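Local atomic coordinates of secreted effector CSEP0064 (Blumeria graminis f. sp. hordei, PDB entry 6FMB), a protein that binds host RNA as a non-catalytic homologue of fungal RNases and inhibits the degradation of host ribosomal RNA induced by ribosome-inactivating proteins. Residues A[8-13]-A[68-73]. Residues are numbered along the deposited sequence; the frame is centred on the assembly and turned at random.
Sequences DGTEIP and VKYYIL
I12 and Y70 make a buried CH-pi contact between two different beta-sheets. I12 sits on strand 10-13, an outermost strand of the three-stranded antiparallel sheet. Y70 starts strand 70-75, an inner strand of the four-stranded one. The CA atoms of I12 and Y70 are 8.6 Å apart, so side chains bridge the gap between the backbones. The methyl CD1 of I12 lies over the centre of the Y70 ring, 3.7 Å from the centroid. It is only 9° off the ring normal. Its distances to the ring carbons are nearly even, with Y70 CD2 at 3.8 Å from I12 CD1. The bend in the isoleucine chain (chi2 -53°) helps aim this methyl at the ring.

The pairing of a small N-terminal hairpin with a central antiparallel sheet, beside helix 14-24, fits the fungal RNase-like fold of this effector. The C7-C93 disulfide ties the hairpin to the chain just before strand 94-96, the third strand of that hairpin's sheet. C7 also touches the side chains of both I12 and Y70.

T10 meets the far end of the tyrosine. The threonine stands roughly perpendicular to the tyrosine side chain. T10 CG2 is 3.6 Å from Y70 OH and approaches the ring obliquely. T10 OG1 is also 3.6 Å from Y70 OH, too long to count as a hydrogen bond. I12 is hydrogen-bonded through its backbone to W5 in its own sheet, and Y70 to V56 in the other.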
loop_
_atom_site.group_PDB
_atom_site.type_symbol
_atom_site.label_atom_id
_atom_site.label_comp_id
_atom_site.label_asym_id
_atom_site.label_seq_id
_atom_site.Cartn_x
_atom_site.Cartn_y
_atom_site.Cartn_z
ATOM N N ASP A 8 -8.579 10.694 -2.537
ATOM C CA ASP A 8 -8.664 12.098 -2.942
ATOM C C ASP A 8 -9.413 12.273 -4.286
ATOM O O ASP A 8 -8.990 13.040 -5.142
ATOM C CB ASP A 8 -7.215 12.637 -3.025
ATOM C CG ASP A 8 -7.070 14.121 -2.687
ATOM O OD1 ASP A 8 -8.055 14.836 -2.406
ATOM O OD2 ASP A 8 -5.907 14.567 -2.725
ATOM N N GLY A 9 -10.504 11.536 -4.467
ATOM C CA GLY A 9 -11.317 11.636 -5.698
ATOM C C GLY A 9 -10.974 10.703 -6.865
ATOM O O GLY A 9 -11.550 10.840 -7.950
ATOM N N THR A 10 -10.055 9.772 -6.650
ATOM C CA THR A 10 -9.648 8.758 -7.633
ATOM C C THR A 10 -9.887 7.385 -7.014
ATOM O O THR A 10 -9.482 7.138 -5.880
ATOM C CB THR A 10 -8.156 8.933 -8.036
ATOM O OG1 THR A 10 -7.964 10.203 -8.694
ATOM C CG2 THR A 10 -7.696 7.830 -8.974
ATOM N N GLU A 11 -10.563 6.499 -7.758
ATOM C CA GLU A 11 -10.785 5.132 -7.296
ATOM C C GLU A 11 -9.540 4.267 -7.498
ATOM O O GLU A 11 -9.007 4.195 -8.618
ATOM C CB GLU A 11 -11.959 4.508 -8.061
ATOM C CG GLU A 11 -12.115 3.037 -7.745
ATOM C CD GLU A 11 -13.381 2.415 -8.260
ATOM O OE1 GLU A 11 -14.351 3.150 -8.518
ATOM O OE2 GLU A 11 -13.412 1.178 -8.351
ATOM N N ILE A 12 -9.117 3.602 -6.426
ATOM C CA ILE A 12 -8.104 2.549 -6.507
ATOM C C ILE A 12 -8.857 1.220 -6.409
ATOM O O ILE A 12 -9.486 0.934 -5.372
ATOM C CB ILE A 12 -7.073 2.652 -5.367
ATOM C CG1 ILE A 12 -6.410 4.039 -5.300
ATOM C CG2 ILE A 12 -6.029 1.536 -5.507
ATOM C CD1 ILE A 12 -5.794 4.550 -6.566
ATOM N N PRO A 13 -8.800 0.407 -7.490
ATOM C CA PRO A 13 -9.503 -0.862 -7.453
ATOM C C PRO A 13 -9.087 -1.768 -6.286
ATOM O O PRO A 13 -7.903 -1.895 -6.010
ATOM C CB PRO A 13 -9.091 -1.514 -8.790
ATOM C CG PRO A 13 -8.704 -0.411 -9.696
ATOM C CD PRO A 13 -8.135 0.635 -8.789
ATOM N N VAL A 68 5.856 7.353 -7.475
ATOM C CA VAL A 68 4.873 6.760 -6.556
ATOM C C VAL A 68 3.828 7.836 -6.236
ATOM O O VAL A 68 4.164 8.892 -5.729
ATOM C CB VAL A 68 5.560 6.235 -5.274
ATOM C CG1 VAL A 68 4.558 5.812 -4.208
ATOM C CG2 VAL A 68 6.492 5.088 -5.618
ATOM N N LYS A 69 2.588 7.567 -6.623
ATOM C CA LYS A 69 1.425 8.444 -6.392
ATOM C C LYS A 69 0.490 7.917 -5.301
ATOM O O LYS A 69 -0.136 8.713 -4.593
ATOM C CB LYS A 69 0.596 8.586 -7.672
ATOM C CG LYS A 69 1.227 9.463 -8.755
ATOM C CD LYS A 69 0.416 9.505 -10.055
ATOM C CE LYS A 69 -1.071 9.759 -9.809
ATOM N NZ LYS A 69 -1.852 10.178 -11.014
ATOM N N TYR A 70 0.327 6.591 -5.245
ATOM C CA TYR A 70 -0.460 5.890 -4.221
ATOM C C TYR A 70 0.363 4.749 -3.661
ATOM O O TYR A 70 1.194 4.164 -4.367
ATOM C CB TYR A 70 -1.771 5.310 -4.800
ATOM C CG TYR A 70 -2.528 6.302 -5.659
ATOM C CD1 TYR A 70 -3.294 7.304 -5.072
ATOM C CD2 TYR A 70 -2.447 6.274 -7.053
ATOM C CE1 TYR A 70 -3.983 8.232 -5.837
ATOM C CE2 TYR A 70 -3.137 7.208 -7.827
ATOM C CZ TYR A 70 -3.888 8.191 -7.204
ATOM O OH TYR A 70 -4.567 9.140 -7.927
ATOM N N TYR A 71 0.110 4.400 -2.403
ATOM C CA TYR A 71 0.796 3.262 -1.796
ATOM C C TYR A 71 -0.034 2.654 -0.697
ATOM O O TYR A 71 -0.945 3.289 -0.166
ATOM C CB TYR A 71 2.186 3.653 -1.265
ATOM C CG TYR A 71 2.200 4.720 -0.178
ATOM C CD1 TYR A 71 2.115 4.365 1.168
ATOM C CD2 TYR A 71 2.366 6.072 -0.491
ATOM C CE1 TYR A 71 2.153 5.328 2.156
ATOM C CE2 TYR A 71 2.413 7.042 0.508
ATOM C CZ TYR A 71 2.294 6.665 1.826
ATOM O OH TYR A 71 2.334 7.629 2.816
ATOM N N ILE A 72 0.278 1.406 -0.352
ATOM C CA ILE A 72 -0.324 0.740 0.796
ATOM C C ILE A 72 0.688 0.623 1.930
ATOM O O ILE A 72 1.899 0.611 1.702
ATOM C CB ILE A 72 -0.901 -0.650 0.420
ATOM C CG1 ILE A 72 0.182 -1.718 0.207
ATOM C CG2 ILE A 72 -1.786 -0.534 -0.819
ATOM C CD1 ILE A 72 -0.374 -3.118 0.326
ATOM N N LEU A 73 0.146 0.523 3.139
ATOM C CA LEU A 73 0.881 0.013 4.305
ATOM C C LEU A 73 0.128 -1.220 4.781
ATOM O O LEU A 73 -1.113 -1.184 4.919
ATOM C CB LEU A 73 0.973 1.045 5.427
ATOM C CG LEU A 73 1.714 2.348 5.125
ATOM C CD1 LEU A 73 1.649 3.293 6.309
ATOM C CD2 LEU A 73 3.161 2.100 4.767
#